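Local coordinates for protein cGAS/DncV-like nucleotidyltransferase in E. coli homolog (Elizabethkingia meningoseptica ATCC 13253 = NBRC 12535, PDB 6E0O) that synthesises cyclic dinucleotide second messengers from nucleoside triphosphates, most likely with magnesium, as the signalling enzyme of a CBASS system that defends bacteria against phage, at residues Pro171-Ser176 / Asn261-Leu266; Arg191-Leu196 / Phe217-Leu222; Gly207-Asn212 / Met282-Asn287; Gln230-Asn235 / Leu240-Val245. All coordinates share one frame; numbering follows the deposited sequence.

From the N terminus, interaction 1 opens first, on helix 171-184, and interaction 2 next, on helix 188-205. Interaction 3 starts in the loop after that helix, before interaction 2 closes on helix 216-224, so these two cross. Interaction 4 then opens and closes locally, where the loop 230-235 meets the helix it leads into. Interaction 1 closes at 261-266, enclosing interactions 2 and 4 and crossing interaction 3, which closes last, on helix 275-289, and also encloses interaction 4. Interaction 2 touches all three others: His174 and Leu266 reach helix 216-224, Leu196 meets Cys285, and Met192 packs on Leu240. Trp286 joins interactions 3 and 4.

Interaction 1: Pro171-Ser176 / Asn261-Leu266; sequences PEQHYS and NRLFWL
Gln173 and Asn261 meet through their CB atoms, and their torsions then send the amides apart. In Gln173, CG lies anti to the carbonyl carbon (chi1 -62°) and the chain bends at chi2 (91°), which swings its end up to Leu263 CD1; the two side chains cross at roughly a right angle. In Asn261, CG is tucked between the backbone N and the carbonyl carbon (chi1 59°), turning OD1 back over its own loop.

The CB atoms of Gln173 and Asn261 stand 3.8 Å apart, and Leu263 CD1 lies 4.0 Å from Gln173 NE2, whose hydrogen bond goes to Glu155 O. Asn261 OD1 accepts from Leu263 N at 2.8 Å, an Asx turn that fixes the asparagine as it presses on the helix. A water bridges the segments on the other flank: it accepts from Asn261 N at 2.9 Å and lies in the ring plane at the edge of His174, 2.7 Å from ND1. At the far side of that ring, NE2 is hydrogen-bonded to Glu220 OE1.

His174 also touches Asn52, a probable GTP-binding residue on helix 48-52, so the contact probably lies close to the nucleotide site. Pro171 leans on strand 42-47, Leu263 O is bound by Ser147 OG at the end of strand 135-147, and Leu266 packs on helix 216-224.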
# COMPACT_ATOMS: atom_id res chain seq x y z
N PRO A 171 5.64 7.61 -0.09
CA PRO A 171 4.23 7.46 -0.46
C PRO A 171 3.76 8.45 -1.50
O PRO A 171 2.84 8.14 -2.25
CB PRO A 171 3.48 7.65 0.87
CG PRO A 171 4.46 8.42 1.76
CD PRO A 171 5.82 7.88 1.36
N GLU A 172 4.33 9.66 -1.54
CA GLU A 172 3.87 10.64 -2.51
C GLU A 172 4.25 10.21 -3.92
O GLU A 172 3.44 10.27 -4.84
CB GLU A 172 4.44 12.02 -2.18
CG GLU A 172 4.01 12.54 -0.82
CD GLU A 172 2.51 12.66 -0.68
OE1 GLU A 172 1.86 13.07 -1.66
OE2 GLU A 172 1.96 12.35 0.40
N GLN A 173 5.50 9.80 -4.11
CA GLN A 173 5.96 9.36 -5.42
C GLN A 173 5.27 8.07 -5.84
O GLN A 173 4.95 7.88 -7.02
CB GLN A 173 7.48 9.19 -5.37
CG GLN A 173 8.25 10.48 -5.07
CD GLN A 173 8.53 10.77 -3.59
OE1 GLN A 173 7.82 10.33 -2.69
NE2 GLN A 173 9.60 11.52 -3.34
N HIS A 174 5.04 7.17 -4.89
CA HIS A 174 4.24 5.98 -5.15
C HIS A 174 2.85 6.35 -5.64
O HIS A 174 2.36 5.83 -6.66
CB HIS A 174 4.14 5.18 -3.85
CG HIS A 174 3.39 3.90 -3.97
ND1 HIS A 174 4.03 2.68 -4.04
CD2 HIS A 174 2.07 3.64 -4.00
CE1 HIS A 174 3.12 1.72 -4.14
NE2 HIS A 174 1.92 2.28 -4.12
N TYR A 175 2.19 7.26 -4.91
CA TYR A 175 0.85 7.70 -5.29
C TYR A 175 0.86 8.28 -6.71
O TYR A 175 0.06 7.89 -7.57
CB TYR A 175 0.31 8.73 -4.29
CG TYR A 175 -0.92 9.39 -4.87
CD1 TYR A 175 -2.14 8.73 -4.85
CD2 TYR A 175 -0.84 10.62 -5.52
CE1 TYR A 175 -3.26 9.28 -5.44
CE2 TYR A 175 -1.96 11.17 -6.12
CZ TYR A 175 -3.16 10.50 -6.07
OH TYR A 175 -4.28 11.02 -6.66
N SER A 176 1.77 9.21 -6.97
CA SER A 176 1.73 9.94 -8.23
C SER A 176 2.05 9.02 -9.41
O SER A 176 1.39 9.09 -10.45
CB SER A 176 2.72 11.10 -8.18
OG SER A 176 2.32 12.01 -7.18
N ASN A 261 7.52 4.02 -6.90
CA ASN A 261 8.12 5.34 -6.75
C ASN A 261 9.24 5.60 -7.76
O ASN A 261 9.65 6.76 -7.89
CB ASN A 261 8.62 5.54 -5.31
CG ASN A 261 9.65 4.52 -4.89
OD1 ASN A 261 10.58 4.21 -5.62
ND2 ASN A 261 9.48 3.99 -3.69
N ARG A 262 9.74 4.58 -8.45
CA ARG A 262 10.78 4.70 -9.46
C ARG A 262 12.10 5.23 -8.91
O ARG A 262 12.99 5.62 -9.68
CB ARG A 262 10.35 5.52 -10.68
CG ARG A 262 9.43 4.77 -11.61
CD ARG A 262 9.25 5.49 -12.93
NE ARG A 262 8.96 4.55 -14.01
CZ ARG A 262 8.32 4.85 -15.13
NH1 ARG A 262 7.88 6.09 -15.33
NH2 ARG A 262 8.11 3.92 -16.05
N LEU A 263 12.24 5.27 -7.59
CA LEU A 263 13.45 5.77 -6.96
C LEU A 263 14.37 4.65 -6.50
O LEU A 263 15.58 4.89 -6.36
CB LEU A 263 13.09 6.61 -5.74
CG LEU A 263 12.36 7.92 -6.05
CD1 LEU A 263 11.71 8.46 -4.80
CD2 LEU A 263 13.33 8.92 -6.64
N PHE A 264 13.84 3.46 -6.27
CA PHE A 264 14.58 2.34 -5.73
C PHE A 264 14.10 1.06 -6.39
O PHE A 264 13.00 1.00 -6.94
CB PHE A 264 14.46 2.31 -4.21
CG PHE A 264 15.04 3.53 -3.57
CD1 PHE A 264 16.40 3.62 -3.37
CD2 PHE A 264 14.24 4.60 -3.23
CE1 PHE A 264 16.96 4.75 -2.82
CE2 PHE A 264 14.79 5.74 -2.67
CZ PHE A 264 16.15 5.81 -2.47
N TRP A 265 14.97 0.06 -6.37
CA TRP A 265 14.69 -1.21 -6.99
C TRP A 265 13.75 -2.04 -6.12
O TRP A 265 13.88 -2.06 -4.89
CB TRP A 265 15.98 -2.01 -7.18
CG TRP A 265 16.98 -1.44 -8.12
CD1 TRP A 265 18.24 -1.02 -7.81
CD2 TRP A 265 16.82 -1.24 -9.53
NE1 TRP A 265 18.88 -0.57 -8.94
CE2 TRP A 265 18.04 -0.70 -10.01
CE3 TRP A 265 15.79 -1.47 -10.44
CZ2 TRP A 265 18.23 -0.37 -11.35
CZ3 TRP A 265 15.98 -1.14 -11.77
CH2 TRP A 265 17.20 -0.61 -12.21
N LEU A 266 12.85 -2.77 -6.77
CA LEU A 266 11.95 -3.65 -6.03
C LEU A 266 12.73 -4.77 -5.35
O LEU A 266 12.46 -5.11 -4.19
CB LEU A 266 10.91 -4.23 -6.97
CG LEU A 266 9.85 -5.11 -6.32
CD1 LEU A 266 9.09 -4.39 -5.23
CD2 LEU A 266 8.88 -5.65 -7.39
O HOH W 1 6.74 2.61 -4.46

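Interaction 2: Arg191-Leu196 / Phe217-Leu222; sequences RMVRIL and FFIECL
A buried helix-helix seam, built from Val193 and Leu196 on helix 188-205 and from Ile219 and Glu220 on helix 216-224, lies close to the nucleotide site. The short segments run in roughly opposing senses, with 139° between their directions, and their axes approach to 9.5 Å. Val193 and Glu220 come nearest each other along the backbones. Val193 CG1, held anti to the backbone N (chi1 167°), points to the partner helix, where it meets Glu220 CG at 3.6 Å, while the other methyl of Val193, CG2, rests against Glu220 CA at 4.1 Å.

One turn further on, Leu196 offers its CB to Ile219 CG2 at 3.9 Å. The same methyl also meets Val193, one helical turn back, with Val193 CG1 at 4.3 Å. The longer branch of Ile219 ends near backbone, CD1 lying 4.1 Å from Leu196 O.

Within the helical half of this cGAS-like nucleotidyltransferase, the seam joins a long helix to the short one that begins at Ser216, a probable GTP-binding residue. Glu220 has a divided role: its CG belongs to the apolar seam, but the chain is extended beyond CG and ends in the carboxylate that His174 holds, with a weak additional bond from OE2 to Ser216 OG. The side chain of Glu220 is about 8 Å from the bound magnesium ion at its nearest. On the opposite flank, helix 275-289 closes over the seam, with Cys285 against Leu196 and Phe281 against Ile219.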
# COMPACT_ATOMS: atom_id res chain seq x y z
N ARG A 191 -6.93 -1.53 -11.85
CA ARG A 191 -7.94 -2.58 -11.93
C ARG A 191 -7.30 -3.96 -11.88
O ARG A 191 -7.82 -4.86 -11.22
CB ARG A 191 -8.80 -2.37 -13.18
CG ARG A 191 -9.72 -1.19 -12.98
CD ARG A 191 -10.49 -0.81 -14.20
NE ARG A 191 -11.15 0.47 -13.96
CZ ARG A 191 -11.91 1.10 -14.84
NH1 ARG A 191 -12.12 0.54 -16.02
NH2 ARG A 191 -12.44 2.27 -14.54
N MET A 192 -6.15 -4.12 -12.54
CA MET A 192 -5.42 -5.38 -12.48
C MET A 192 -4.81 -5.62 -11.10
O MET A 192 -4.83 -6.75 -10.60
CB MET A 192 -4.34 -5.40 -13.56
CG MET A 192 -4.91 -5.46 -14.97
SD MET A 192 -5.85 -6.97 -15.30
CE MET A 192 -7.37 -6.32 -16.00
N VAL A 193 -4.30 -4.56 -10.46
CA VAL A 193 -3.84 -4.69 -9.08
C VAL A 193 -4.97 -5.20 -8.20
O VAL A 193 -4.80 -6.12 -7.39
CB VAL A 193 -3.29 -3.35 -8.56
CG1 VAL A 193 -3.11 -3.39 -7.04
CG2 VAL A 193 -1.99 -2.98 -9.24
N ARG A 194 -6.15 -4.59 -8.34
CA ARG A 194 -7.28 -5.00 -7.51
C ARG A 194 -7.66 -6.45 -7.76
O ARG A 194 -7.92 -7.20 -6.81
CB ARG A 194 -8.46 -4.06 -7.72
CG ARG A 194 -8.17 -2.66 -7.21
CD ARG A 194 -9.42 -1.77 -7.36
NE ARG A 194 -9.06 -0.36 -7.49
CZ ARG A 194 -9.30 0.39 -8.56
NH1 ARG A 194 -9.92 -0.10 -9.63
NH2 ARG A 194 -8.91 1.66 -8.56
N ILE A 195 -7.70 -6.88 -9.02
CA ILE A 195 -8.01 -8.28 -9.31
C ILE A 195 -7.02 -9.20 -8.61
O ILE A 195 -7.39 -10.20 -7.99
CB ILE A 195 -8.05 -8.55 -10.82
CG1 ILE A 195 -9.26 -7.89 -11.47
CG2 ILE A 195 -8.05 -10.05 -11.09
CD1 ILE A 195 -9.17 -7.82 -12.98
N LEU A 196 -5.73 -8.89 -8.73
CA LEU A 196 -4.72 -9.75 -8.12
C LEU A 196 -4.77 -9.71 -6.60
O LEU A 196 -4.46 -10.72 -5.96
CB LEU A 196 -3.33 -9.38 -8.66
CG LEU A 196 -3.13 -9.76 -10.13
CD1 LEU A 196 -1.80 -9.20 -10.63
CD2 LEU A 196 -3.17 -11.25 -10.37
N PHE A 217 1.64 -3.92 -1.41
CA PHE A 217 2.70 -3.12 -1.99
C PHE A 217 3.44 -3.91 -3.07
O PHE A 217 3.75 -3.38 -4.14
CB PHE A 217 3.67 -2.68 -0.89
CG PHE A 217 4.84 -1.90 -1.38
CD1 PHE A 217 4.72 -0.55 -1.65
CD2 PHE A 217 6.07 -2.51 -1.57
CE1 PHE A 217 5.80 0.18 -2.10
CE2 PHE A 217 7.15 -1.78 -2.03
CZ PHE A 217 7.01 -0.44 -2.30
N PHE A 218 3.78 -5.16 -2.77
CA PHE A 218 4.52 -5.99 -3.71
C PHE A 218 3.71 -6.18 -4.99
O PHE A 218 4.25 -6.03 -6.10
CB PHE A 218 4.84 -7.31 -3.02
CG PHE A 218 5.87 -8.16 -3.71
CD1 PHE A 218 7.15 -7.70 -3.93
CD2 PHE A 218 5.57 -9.46 -4.06
CE1 PHE A 218 8.10 -8.50 -4.51
CE2 PHE A 218 6.51 -10.26 -4.64
CZ PHE A 218 7.78 -9.78 -4.85
N ILE A 219 2.42 -6.50 -4.86
CA ILE A 219 1.57 -6.66 -6.04
C ILE A 219 1.56 -5.38 -6.86
O ILE A 219 1.71 -5.40 -8.09
CB ILE A 219 0.15 -7.09 -5.62
CG1 ILE A 219 0.18 -8.49 -5.00
CG2 ILE A 219 -0.81 -7.03 -6.81
CD1 ILE A 219 -1.15 -8.95 -4.43
N GLU A 220 1.37 -4.23 -6.19
CA GLU A 220 1.33 -2.96 -6.90
C GLU A 220 2.61 -2.73 -7.69
O GLU A 220 2.56 -2.28 -8.85
CB GLU A 220 1.11 -1.82 -5.92
CG GLU A 220 -0.31 -1.78 -5.39
CD GLU A 220 -0.56 -0.68 -4.39
OE1 GLU A 220 -0.24 0.49 -4.66
OE2 GLU A 220 -1.09 -1.02 -3.32
N CYS A 221 3.76 -3.04 -7.09
CA CYS A 221 5.03 -2.84 -7.78
C CYS A 221 5.19 -3.81 -8.95
O CYS A 221 5.69 -3.42 -10.01
CB CYS A 221 6.20 -2.99 -6.81
SG CYS A 221 6.34 -1.69 -5.54
N LEU A 222 4.79 -5.07 -8.77
CA LEU A 222 4.93 -6.03 -9.86
C LEU A 222 4.13 -5.59 -11.08
O LEU A 222 4.65 -5.57 -12.20
CB LEU A 222 4.45 -7.42 -9.42
CG LEU A 222 5.30 -8.12 -8.36
CD1 LEU A 222 4.56 -9.36 -7.87
CD2 LEU A 222 6.67 -8.47 -8.89

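Interaction 3: Gly207-Asn212 / Met282-Asn287; sequences GEIADN and MQKCWN
Lys284 reaches from helix 275-289 across Ile209 to the carboxylate of Glu208, and its chain can be followed atom by atom. CB points toward the loop 207-212. CG lies over Ile209 CG2 at 3.8 Å, the two side chains sliding past each other in opposite directions. A bend at chi2 (-68°) then turns the chain along the loop, and from there it runs extended. CD comes to 3.9 Å from Glu208 CG, the aliphatic parts of the two residues crossing at about a right angle. CE lies 3.6 Å from Glu208 OE2 and 3.9 Å from Glu208 O. At the tip, NZ donates to Glu208 OE2 at 2.8 Å, approaching from the anti side of the carboxylate and 19° out of its plane.

The loop is set up by Gly207, which ends helix 188-205 in a Schellman motif with positive phi, just before the glutamate. Ile209, anchored on Asn200 and Leu203 of that same helix, supplies the greasy step under the lysine.

The ion pair thus fastens the loop after helix 188-205 to the flank of helix 275-289. Both charged residues sit at the surface, where water probably weakens the attraction; the methylene contacts with Ile209 and Glu208 CG probably help to steer the lysine toward its partner.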
# COMPACT_ATOMS: atom_id res chain seq x y z
N GLY A 207 -5.98 -21.39 2.03
CA GLY A 207 -4.79 -22.04 2.52
C GLY A 207 -3.79 -22.41 1.45
O GLY A 207 -2.90 -23.21 1.70
N GLU A 208 -3.92 -21.84 0.25
CA GLU A 208 -3.05 -22.21 -0.86
C GLU A 208 -1.72 -21.48 -0.80
O GLU A 208 -0.72 -21.99 -1.32
CB GLU A 208 -3.77 -21.90 -2.17
CG GLU A 208 -3.07 -22.43 -3.40
CD GLU A 208 -3.05 -23.94 -3.45
OE1 GLU A 208 -3.94 -24.57 -2.84
OE2 GLU A 208 -2.15 -24.49 -4.10
N ILE A 209 -1.69 -20.27 -0.22
CA ILE A 209 -0.46 -19.52 -0.03
C ILE A 209 -0.48 -18.93 1.38
O ILE A 209 -1.54 -18.76 1.99
CB ILE A 209 -0.25 -18.40 -1.07
CG1 ILE A 209 -1.33 -17.33 -0.94
CG2 ILE A 209 -0.21 -19.00 -2.48
CD1 ILE A 209 -1.21 -16.20 -1.94
N ALA A 210 0.70 -18.63 1.89
CA ALA A 210 0.81 -17.98 3.19
C ALA A 210 0.32 -16.54 3.08
O ALA A 210 0.38 -15.92 2.01
CB ALA A 210 2.27 -17.97 3.65
N ASP A 211 -0.15 -16.00 4.20
CA ASP A 211 -0.71 -14.66 4.19
C ASP A 211 0.35 -13.59 3.97
O ASP A 211 -0.02 -12.42 3.84
CB ASP A 211 -1.54 -14.38 5.44
CG ASP A 211 -0.72 -14.41 6.71
OD1 ASP A 211 0.51 -14.60 6.65
OD2 ASP A 211 -1.33 -14.23 7.79
N ASN A 212 1.63 -13.95 3.91
CA ASN A 212 2.71 -12.99 3.66
C ASN A 212 3.57 -13.36 2.46
O ASN A 212 4.67 -12.80 2.31
CB ASN A 212 3.59 -12.80 4.90
CG ASN A 212 4.28 -14.08 5.34
OD1 ASN A 212 4.09 -15.15 4.75
ND2 ASN A 212 5.11 -13.97 6.37
N MET A 282 2.54 -15.67 -9.12
CA MET A 282 1.96 -15.65 -10.47
C MET A 282 1.46 -17.03 -10.89
O MET A 282 0.40 -17.16 -11.50
CB MET A 282 3.00 -15.15 -11.48
CG MET A 282 3.29 -13.67 -11.44
SD MET A 282 1.83 -12.65 -11.75
CE MET A 282 1.48 -12.15 -10.09
N GLN A 283 2.23 -18.07 -10.59
CA GLN A 283 1.80 -19.42 -10.92
C GLN A 283 0.50 -19.76 -10.21
O GLN A 283 -0.42 -20.34 -10.81
CB GLN A 283 2.89 -20.40 -10.51
CG GLN A 283 2.51 -21.84 -10.63
CD GLN A 283 3.68 -22.74 -10.30
OE1 GLN A 283 3.99 -22.98 -9.14
NE2 GLN A 283 4.33 -23.23 -11.33
N LYS A 284 0.40 -19.44 -8.92
CA LYS A 284 -0.82 -19.74 -8.18
C LYS A 284 -2.01 -18.98 -8.75
O LYS A 284 -3.12 -19.52 -8.85
CB LYS A 284 -0.64 -19.41 -6.70
CG LYS A 284 0.37 -20.28 -5.98
CD LYS A 284 -0.10 -21.71 -5.86
CE LYS A 284 0.77 -22.46 -4.86
NZ LYS A 284 0.45 -23.91 -4.84
N CYS A 285 -1.79 -17.72 -9.14
CA CYS A 285 -2.86 -16.94 -9.76
C CYS A 285 -3.28 -17.57 -11.07
O CYS A 285 -4.48 -17.72 -11.35
CB CYS A 285 -2.41 -15.50 -9.98
SG CYS A 285 -2.21 -14.52 -8.48
N TRP A 286 -2.31 -17.90 -11.92
CA TRP A 286 -2.62 -18.52 -13.21
C TRP A 286 -3.45 -19.78 -13.03
O TRP A 286 -4.46 -19.97 -13.72
CB TRP A 286 -1.30 -18.85 -13.91
CG TRP A 286 -1.45 -19.49 -15.24
CD1 TRP A 286 -1.45 -20.82 -15.52
CD2 TRP A 286 -1.56 -18.81 -16.50
NE1 TRP A 286 -1.57 -21.01 -16.88
CE2 TRP A 286 -1.63 -19.79 -17.50
CE3 TRP A 286 -1.60 -17.46 -16.86
CZ2 TRP A 286 -1.75 -19.47 -18.84
CZ3 TRP A 286 -1.73 -17.15 -18.20
CH2 TRP A 286 -1.80 -18.15 -19.17
N ASN A 287 -3.05 -20.65 -12.10
CA ASN A 287 -3.76 -21.90 -11.89
C ASN A 287 -5.16 -21.65 -11.34
O ASN A 287 -6.12 -22.30 -11.76
CB ASN A 287 -2.97 -22.78 -10.92
CG ASN A 287 -1.67 -23.29 -11.51
OD1 ASN A 287 -1.45 -23.21 -12.71
ND2 ASN A 287 -0.80 -23.83 -10.66

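Interaction 4: Gln230-Asn235 / Leu240-Val245; sequences QFISGN and LRNVIV
Asn242 is the first residue along 240-245 to grip the loop 230-235, and it does so with its amide, its CB and, through a water, its backbone O. Its ND2 donates to Gln230 O at 2.9 Å in an almost straight bond (176°), with the acceptor lying in the amide plane; seen from the carbonyl, the donor is tilted 24° out of plane. The same ND2 lies 3.4 Å from Ile232 CD1, the Ile232 and Asn242 side chains crossing at about a right angle. Behind it, Asn242 CB packs 3.4 Å from Gln230 OE1, and a water donates to both Gln230 OE1 and Asn242 O, each at 2.8 Å. The glutamine's bend at chi2 folds its amide back to this water.

The loop leads directly into helix 236-252: Ile232 to Asn235 form a type II beta turn with Gly234 at positive phi, and Asn235 is the N-cap, its OD1 accepting from Gln238 N.

Val243 follows on the inner flank, its CG2 meeting Phe231 CE2 obliquely at 3.8 Å. Phe231 continues inward onto Leu188 and Met192 of helix 188-205, while beyond Val243 the side chains of Ile244 and Val245 turn to helix 275-289.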
# COMPACT_ATOMS: atom_id res chain seq x y z
N GLN A 230 0.80 -3.64 -22.70
CA GLN A 230 0.18 -4.91 -22.38
C GLN A 230 -1.25 -4.75 -21.88
O GLN A 230 -1.95 -5.75 -21.72
CB GLN A 230 0.97 -5.64 -21.28
CG GLN A 230 2.40 -5.95 -21.65
CD GLN A 230 2.49 -6.98 -22.74
OE1 GLN A 230 1.85 -8.04 -22.66
NE2 GLN A 230 3.27 -6.69 -23.77
N PHE A 231 -1.68 -3.53 -21.59
CA PHE A 231 -3.02 -3.27 -21.06
C PHE A 231 -3.94 -2.95 -22.24
O PHE A 231 -3.74 -1.96 -22.95
CB PHE A 231 -2.94 -2.13 -20.04
CG PHE A 231 -2.10 -2.47 -18.83
CD1 PHE A 231 -0.72 -2.32 -18.87
CD2 PHE A 231 -2.67 -2.95 -17.67
CE1 PHE A 231 0.06 -2.63 -17.78
CE2 PHE A 231 -1.89 -3.27 -16.56
CZ PHE A 231 -0.52 -3.11 -16.62
N ILE A 232 -4.92 -3.81 -22.45
CA ILE A 232 -5.75 -3.79 -23.66
C ILE A 232 -7.09 -3.19 -23.29
O ILE A 232 -7.87 -3.80 -22.55
CB ILE A 232 -5.93 -5.20 -24.23
CG1 ILE A 232 -4.60 -5.87 -24.49
CG2 ILE A 232 -6.79 -5.14 -25.50
CD1 ILE A 232 -4.76 -7.36 -24.70
N SER A 233 -7.38 -2.02 -23.85
CA SER A 233 -8.63 -1.34 -23.54
C SER A 233 -9.81 -2.28 -23.73
O SER A 233 -9.96 -2.91 -24.78
CB SER A 233 -8.78 -0.14 -24.47
OG SER A 233 -9.99 0.53 -24.23
N GLY A 234 -10.65 -2.38 -22.71
CA GLY A 234 -11.87 -3.14 -22.80
C GLY A 234 -11.73 -4.64 -22.80
O GLY A 234 -12.72 -5.33 -23.03
N ASN A 235 -10.54 -5.17 -22.56
CA ASN A 235 -10.35 -6.63 -22.55
C ASN A 235 -9.66 -7.02 -21.25
O ASN A 235 -8.43 -7.07 -21.17
CB ASN A 235 -9.58 -7.13 -23.76
CG ASN A 235 -9.69 -8.63 -23.91
OD1 ASN A 235 -9.89 -9.35 -22.93
ND2 ASN A 235 -9.57 -9.12 -25.14
N LEU A 240 -5.34 -9.31 -18.15
CA LEU A 240 -4.89 -10.05 -16.97
C LEU A 240 -3.96 -11.18 -17.37
O LEU A 240 -2.95 -11.42 -16.71
CB LEU A 240 -6.09 -10.56 -16.19
CG LEU A 240 -5.82 -11.33 -14.89
CD1 LEU A 240 -5.05 -10.49 -13.89
CD2 LEU A 240 -7.15 -11.81 -14.32
N ARG A 241 -4.27 -11.87 -18.47
CA ARG A 241 -3.36 -12.87 -19.01
C ARG A 241 -2.01 -12.25 -19.32
O ARG A 241 -0.96 -12.77 -18.92
CB ARG A 241 -3.95 -13.49 -20.27
CG ARG A 241 -3.19 -14.69 -20.75
CD ARG A 241 -3.69 -15.16 -22.11
NE ARG A 241 -3.26 -16.52 -22.39
CZ ARG A 241 -2.09 -16.84 -22.92
NH1 ARG A 241 -1.21 -15.90 -23.23
NH2 ARG A 241 -1.80 -18.12 -23.13
N ASN A 242 -2.01 -11.11 -20.02
CA ASN A 242 -0.75 -10.45 -20.36
C ASN A 242 0.05 -10.09 -19.11
O ASN A 242 1.27 -10.26 -19.08
CB ASN A 242 -1.01 -9.16 -21.13
CG ASN A 242 -1.48 -9.38 -22.54
OD1 ASN A 242 -1.45 -10.50 -23.06
ND2 ASN A 242 -1.90 -8.30 -23.19
N VAL A 243 -0.63 -9.56 -18.09
CA VAL A 243 0.04 -9.14 -16.86
C VAL A 243 0.70 -10.33 -16.18
O VAL A 243 1.88 -10.27 -15.79
CB VAL A 243 -0.98 -8.46 -15.92
CG1 VAL A 243 -0.43 -8.34 -14.50
CG2 VAL A 243 -1.32 -7.07 -16.45
N ILE A 244 -0.05 -11.42 -16.01
CA ILE A 244 0.49 -12.58 -15.30
C ILE A 244 1.67 -13.17 -16.08
O ILE A 244 2.73 -13.47 -15.52
CB ILE A 244 -0.61 -13.62 -15.03
CG1 ILE A 244 -1.65 -13.04 -14.07
CG2 ILE A 244 -0.00 -14.90 -14.49
CD1 ILE A 244 -2.91 -13.88 -13.90
N VAL A 245 1.49 -13.36 -17.40
CA VAL A 245 2.56 -13.95 -18.20
C VAL A 245 3.80 -13.07 -18.17
O VAL A 245 4.93 -13.56 -18.04
CB VAL A 245 2.08 -14.18 -19.65
CG1 VAL A 245 3.26 -14.58 -20.54
CG2 VAL A 245 1.00 -15.24 -19.69
O HOH W 2 2.45 -10.57 -21.61